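Local coordinates for protein response regulator (Pseudomonas putida, PDB 3HDV) that probably acts as a two-component signalling protein, its receiver domain taking up a phosphoryl group on an aspartate to switch a downstream response, at residues 68-71 and 72-75; 36-39 and 40-44. All coordinates share one frame; numbering follows the deposited sequence.

Interaction 1: 68-71 and 72-75; sequences LDLI and RTIR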
ATOM      1  N   LEU B  68       1.596 -18.322   9.930  1.00 29.88           N
ATOM      2  CA  LEU B  68       1.009 -19.611  10.272  1.00 31.33           C
ATOM      3  C   LEU B  68       0.785 -19.747  11.811  1.00 32.70           C
ATOM      4  O   LEU B  68      -0.273 -20.196  12.252  1.00 33.93           O
ATOM      5  CB  LEU B  68       1.846 -20.773   9.744  1.00 29.94           C
ATOM      6  CG  LEU B  68       1.592 -22.187  10.204  1.00 30.43           C
ATOM      7  CD1 LEU B  68       0.179 -22.611   9.978  1.00 31.71           C
ATOM      8  CD2 LEU B  68       2.597 -23.167   9.543  1.00 30.75           C
ATOM      9  N   ASP B  69       1.773 -19.362  12.600  1.00 34.44           N
ATOM     10  CA  ASP B  69       1.630 -19.424  14.063  1.00 35.24           C
ATOM     11  C   ASP B  69       0.508 -18.487  14.519  1.00 35.07           C
ATOM     12  O   ASP B  69      -0.257 -18.846  15.406  1.00 36.66           O
ATOM     13  CB  ASP B  69       2.935 -19.020  14.747  1.00 34.89           C
ATOM     14  CG  ASP B  69       3.965 -20.143  14.781  1.00 37.20           C
ATOM     15  OD1 ASP B  69       3.593 -21.318  14.675  1.00 38.98           O
ATOM     16  OD2 ASP B  69       5.158 -19.843  14.935  1.00 39.71           O
ATOM     17  N   LEU B  70       0.396 -17.295  13.925  1.00 34.11           N
ATOM     18  CA  LEU B  70      -0.669 -16.364  14.295  1.00 32.86           C
ATOM     19  C   LEU B  70      -2.032 -16.984  14.042  1.00 34.17           C
ATOM     20  O   LEU B  70      -2.911 -16.968  14.910  1.00 35.43           O
ATOM     21  CB  LEU B  70      -0.534 -15.038  13.550  1.00 33.70           C
ATOM     22  CG  LEU B  70      -1.760 -14.097  13.525  1.00 31.93           C
ATOM     23  CD1 LEU B  70      -2.109 -13.584  14.959  1.00 30.96           C
ATOM     24  CD2 LEU B  70      -1.542 -12.905  12.602  1.00 31.88           C
ATOM     25  N   ILE B  71      -2.226 -17.551  12.862  1.00 32.54           N
ATOM     26  CA  ILE B  71      -3.464 -18.229  12.541  1.00 32.98           C
ATOM     27  C   ILE B  71      -3.804 -19.360  13.526  1.00 33.70           C
ATOM     28  O   ILE B  71      -4.942 -19.474  13.974  1.00 33.37           O
ATOM     29  CB  ILE B  71      -3.470 -18.745  11.038  1.00 32.24           C
ATOM     30  CG1 ILE B  71      -3.359 -17.529  10.108  1.00 31.76           C
ATOM     31  CG2 ILE B  71      -4.722 -19.560  10.753  1.00 32.14           C
ATOM     32  CD1 ILE B  71      -3.076 -17.849   8.621  1.00 31.10           C
ATOM     33  N   ARG B  72      -2.824 -20.180  13.859  1.00 35.55           N
ATOM     34  CA  ARG B  72      -3.021 -21.240  14.844  1.00 37.87           C
ATOM     35  C   ARG B  72      -3.510 -20.693  16.182  1.00 38.08           C
ATOM     36  O   ARG B  72      -4.449 -21.226  16.757  1.00 38.99           O
ATOM     37  CB  ARG B  72      -1.712 -21.984  15.095  1.00 38.30           C
ATOM     38  CG  ARG B  72      -1.501 -23.193  14.244  1.00 41.86           C
ATOM     39  CD  ARG B  72      -0.007 -23.431  14.185  1.00 43.72           C
ATOM     40  NE  ARG B  72       0.328 -24.515  13.287  1.00 45.24           N
ATOM     41  CZ  ARG B  72       1.561 -24.772  12.866  1.00 46.59           C
ATOM     42  NH1 ARG B  72       2.572 -24.011  13.262  1.00 47.16           N
ATOM     43  NH2 ARG B  72       1.775 -25.795  12.049  1.00 46.45           N
ATOM     44  N   THR B  73      -2.900 -19.625  16.679  1.00 38.42           N
ATOM     45  CA  THR B  73      -3.394 -19.088  17.967  1.00 39.18           C
ATOM     46  C   THR B  73      -4.798 -18.510  17.845  1.00 40.30           C
ATOM     47  O   THR B  73      -5.597 -18.580  18.813  1.00 40.51           O
ATOM     48  CB  THR B  73      -2.478 -18.049  18.587  1.00 38.55           C
ATOM     49  OG1 THR B  73      -2.465 -16.855  17.793  1.00 38.50           O
ATOM     50  CG2 THR B  73      -1.088 -18.609  18.778  1.00 37.96           C
ATOM     51  N   ILE B  74      -5.116 -17.911  16.681  1.00 39.45           N
ATOM     52  CA  ILE B  74      -6.476 -17.408  16.473  1.00 38.94           C
ATOM     53  C   ILE B  74      -7.503 -18.556  16.529  1.00 39.58           C
ATOM     54  O   ILE B  74      -8.530 -18.438  17.171  1.00 39.11           O
ATOM     55  CB  ILE B  74      -6.637 -16.547  15.182  1.00 38.63           C
ATOM     56  CG1 ILE B  74      -5.835 -15.255  15.310  1.00 38.83           C
ATOM     57  CG2 ILE B  74      -8.117 -16.210  14.939  1.00 36.98           C
ATOM     58  CD1 ILE B  74      -5.621 -14.508  13.986  1.00 37.15           C
ATOM     59  N   ARG B  75      -7.209 -19.665  15.862  1.00 39.61           N
ATOM     60  CA  ARG B  75      -8.148 -20.762  15.777  1.00 41.08           C
ATOM     61  C   ARG B  75      -8.326 -21.471  17.118  1.00 42.44           C
ATOM     62  O   ARG B  75      -9.275 -22.226  17.288  1.00 42.82           O
ATOM     63  CB  ARG B  75      -7.728 -21.786  14.679  1.00 41.08           C
ATOM     64  CG  ARG B  75      -7.793 -21.243  13.251  1.00 39.49           C
ATOM     65  CD  ARG B  75      -9.189 -20.847  12.851  1.00 38.81           C
ATOM     66  NE  ARG B  75      -9.225 -20.423  11.448  1.00 39.87           N
ATOM     67  CZ  ARG B  75      -9.760 -19.292  11.021  1.00 39.84           C
ATOM     68  NH1 ARG B  75     -10.334 -18.460  11.896  1.00 34.04           N
ATOM     69  NH2 ARG B  75      -9.739 -18.991   9.707  1.00 35.18           N
TER

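Interaction 2: 36-39 and 40-44; sequences GADG and AEEAR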
ATOM      1  N   GLY B  36      -4.000  -1.540  10.587  1.00 26.63           N
ATOM      2  CA  GLY B  36      -2.811  -2.362  10.364  1.00 27.62           C
ATOM      3  C   GLY B  36      -2.171  -2.814  11.642  1.00 28.37           C
ATOM      4  O   GLY B  36      -2.200  -2.073  12.632  1.00 29.38           O
ATOM      5  N   ALA B  37      -1.609  -4.010  11.613  1.00 27.38           N
ATOM      6  CA  ALA B  37      -0.814  -4.574  12.727  1.00 28.20           C
ATOM      7  C   ALA B  37       0.521  -5.001  12.128  1.00 29.93           C
ATOM      8  O   ALA B  37       0.554  -5.539  10.986  1.00 28.16           O
ATOM      9  CB  ALA B  37      -1.502  -5.798  13.290  1.00 25.97           C
ATOM     10  N   ASP B  38       1.614  -4.808  12.875  1.00 30.54           N
ATOM     11  CA  ASP B  38       2.944  -5.068  12.330  1.00 30.70           C
ATOM     12  C   ASP B  38       3.488  -6.445  12.593  1.00 31.16           C
ATOM     13  O   ASP B  38       4.685  -6.725  12.331  1.00 33.20           O
ATOM     14  CB  ASP B  38       3.928  -3.967  12.761  1.00 31.22           C
ATOM     15  CG  ASP B  38       4.341  -4.056  14.255  1.00 34.35           C
ATOM     16  OD1 ASP B  38       3.870  -4.958  15.009  1.00 33.22           O
ATOM     17  OD2 ASP B  38       5.170  -3.177  14.659  1.00 37.99           O
ATOM     18  N   GLY B  39       2.640  -7.339  13.075  1.00 29.68           N
ATOM     19  CA  GLY B  39       3.058  -8.720  13.334  1.00 29.30           C
ATOM     20  C   GLY B  39       2.025  -9.444  14.168  1.00 30.02           C
ATOM     21  O   GLY B  39       0.962  -8.863  14.463  1.00 30.36           O
ATOM     22  N   ALA B  40       2.304 -10.700  14.546  1.00 29.42           N
ATOM     23  CA  ALA B  40       1.317 -11.522  15.236  1.00 30.75           C
ATOM     24  C   ALA B  40       0.853 -10.928  16.609  1.00 31.95           C
ATOM     25  O   ALA B  40      -0.334 -10.929  16.916  1.00 32.42           O
ATOM     26  CB  ALA B  40       1.812 -12.946  15.399  1.00 28.96           C
ATOM     27  N   GLU B  41       1.788 -10.429  17.409  1.00 33.90           N
ATOM     28  CA  GLU B  41       1.425  -9.801  18.713  1.00 34.48           C
ATOM     29  C   GLU B  41       0.506  -8.595  18.558  1.00 33.19           C
ATOM     30  O   GLU B  41      -0.529  -8.547  19.190  1.00 33.63           O
ATOM     31  CB  GLU B  41       2.667  -9.443  19.568  1.00 35.56           C
ATOM     32  CG  GLU B  41       2.325  -9.251  21.129  1.00 39.91           C
ATOM     33  CD  GLU B  41       1.290 -10.301  21.667  1.00 51.05           C
ATOM     34  OE1 GLU B  41       1.583 -11.541  21.611  1.00 51.73           O
ATOM     35  OE2 GLU B  41       0.170  -9.878  22.114  1.00 53.36           O
ATOM     36  N   GLU B  42       0.846  -7.636  17.702  1.00 32.17           N
ATOM     37  CA  GLU B  42      -0.048  -6.522  17.471  1.00 32.37           C
ATOM     38  C   GLU B  42      -1.368  -6.984  16.874  1.00 32.21           C
ATOM     39  O   GLU B  42      -2.427  -6.417  17.200  1.00 32.13           O
ATOM     40  CB  GLU B  42       0.592  -5.465  16.585  1.00 33.76           C
ATOM     41  CG  GLU B  42       0.552  -4.085  17.134  1.00 38.54           C
ATOM     42  CD  GLU B  42       0.493  -3.016  16.051  1.00 44.69           C
ATOM     43  OE1 GLU B  42       1.252  -3.120  15.088  1.00 40.07           O
ATOM     44  OE2 GLU B  42      -0.352  -2.083  16.162  1.00 49.99           O
ATOM     45  N   ALA B  43      -1.338  -8.022  16.030  1.00 31.13           N
ATOM     46  CA  ALA B  43      -2.591  -8.573  15.477  1.00 30.12           C
ATOM     47  C   ALA B  43      -3.501  -9.056  16.614  1.00 30.40           C
ATOM     48  O   ALA B  43      -4.694  -8.783  16.587  1.00 29.03           O
ATOM     49  CB  ALA B  43      -2.351  -9.754  14.488  1.00 27.48           C
ATOM     50  N   ARG B  44      -2.954  -9.832  17.563  1.00 32.12           N
ATOM     51  CA  ARG B  44      -3.764 -10.400  18.664  1.00 34.01           C
ATOM     52  C   ARG B  44      -4.335  -9.250  19.565  1.00 35.12           C
ATOM     53  O   ARG B  44      -5.507  -9.261  19.944  1.00 37.27           O
ATOM     54  CB  ARG B  44      -2.942 -11.417  19.468  1.00 34.44           C
ATOM     55  CG  ARG B  44      -2.826 -12.783  18.810  1.00 36.24           C
ATOM     56  CD  ARG B  44      -2.109 -13.785  19.733  1.00 35.18           C
ATOM     57  NE  ARG B  44      -0.718 -13.407  19.849  1.00 38.82           N
ATOM     58  CZ  ARG B  44       0.262 -13.998  19.172  1.00 38.82           C
ATOM     59  NH1 ARG B  44       0.009 -15.010  18.346  1.00 37.23           N
ATOM     60  NH2 ARG B  44       1.490 -13.551  19.312  1.00 39.32           N
TER
HETATM   61  O   HOH W   1       3.337  -7.185  16.170  1.00 30.89           O

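Interaction 1: 68-71 and 72-75
Leu68 O takes the N-H of Arg72, and the next three carbonyls repeat the pattern: Asp69 with Thr73, Leu70 with Ile74, and Ile71 with Arg75. These four i to i+4 bonds, each 3.0 Å from N to O, join 68-71 and 72-75 as successive turns of helix 67-75. Leu70 O is gripped twice. It accepts from Ile74 N in the carbonyl plane, and from Thr73 OG1 at 2.9 Å, tilted out of that plane. Thr73 can reach back because its OG1 sits between the backbone N and the carbonyl carbon (chi1 68°), a placement from which it reaches the carbonyl of Leu70, three residues earlier.

On the outer side, the Arg72 chain runs extended from CG to NE, back toward the preceding turn and Leu68. One guanidinium face lies against Leu68, whose CG stands 3.6 Å above the centre of the plane. The edge is used by Asp69. Its OD1 lies nearly in the guanidinium plane and forms a salt bridge to Arg72 NH1 at 3.2 Å. This bond is bent, with an N-H...O angle of 138°, and the carboxylate and guanidinium planes are 37° apart. Apolar face and charged edge together probably limit how the guanidinium can turn.

On the inner side, Leu70 CD1 meets Ile74 CD1 at 3.8 Å, methyl against methyl. Arg75 lays its CG by Ile71 O, while its guanidinium bonds to the carbonyls of Leu82 and Leu102.

The helix belongs to the beta-alpha-beta unit 53-58, 67-75, 83-88. Leu70 and Ile74 pack on Met56 of strand 53-58 and on helix 40-49, while Ile71 touches Ile84 and Val86 of strand 83-88.

Interaction 2: 36-39 and 40-44
Gly39 O accepts from Ala43 N at 2.9 Å, and Asp38 N donates to Glu42 OE1 at 2.8 Å. These two hydrogen bonds lie where the short loop 38-39 leads from strand 33-37 into helix 40-49. In the backbone one the donor is in the carbonyl plane. Gly39 is the N-cap, and this bond closes the first helical turn. The second uses a side chain. Glu42 reaches back, extended beyond CG, and the N-H meets OE1 from above the carboxylate plane, 39° out of it.

A water adds a bridge. It donates to Asp38 OD1 at 2.6 Å and accepts from Glu42 N at 3.0 Å, linking the loop carboxylate to an N-H of the first helical turn. Asp38 can take this part because its CG lies between the backbone N and the carbonyl carbon (chi1 73°), folded over toward the helix start.

The apolar share is small. Ala37 CB packs against Ala43, its nearest atom there being the backbone N at 3.5 Å.

Like charges also meet. Asp38 OD1 and Glu42 OE1 are 3.2 Å apart, with the two carboxylates nearly perpendicular. Replacing Glu42 with an alanine would probably leave Asp38 N without its carboxylate partner and the loop less firmly tied to the helix.

Both acids gather near the helix N terminus. This helix end, the Asp38 N-H on OE1 and the water on OD1 would be expected to ease their repulsion. Even so, such closeness may raise the proton affinity of one carboxylate.

In the fold
From the N terminus, the chain leaves edge strand 33-37 and meets interaction 2 first, the short loop into helix 40-49. It then passes through the central strand 53-58 before interaction 1 forms within helix 67-75. The two contacts are in series; neither encloses nor crosses the other. They touch in space, their centres about 12 Å apart. Leu70 CB packs on Ala40 CB at 3.6 Å, and Arg44 NH1 probably hydrogen-bonds to Thr73 OG1. Arg44 also pairs with Glu65, just ahead of helix 67-75. These links join helices 40-49 and 67-75, which lie side by side on one face of the parallel sheet of this CheY-like receiver domain.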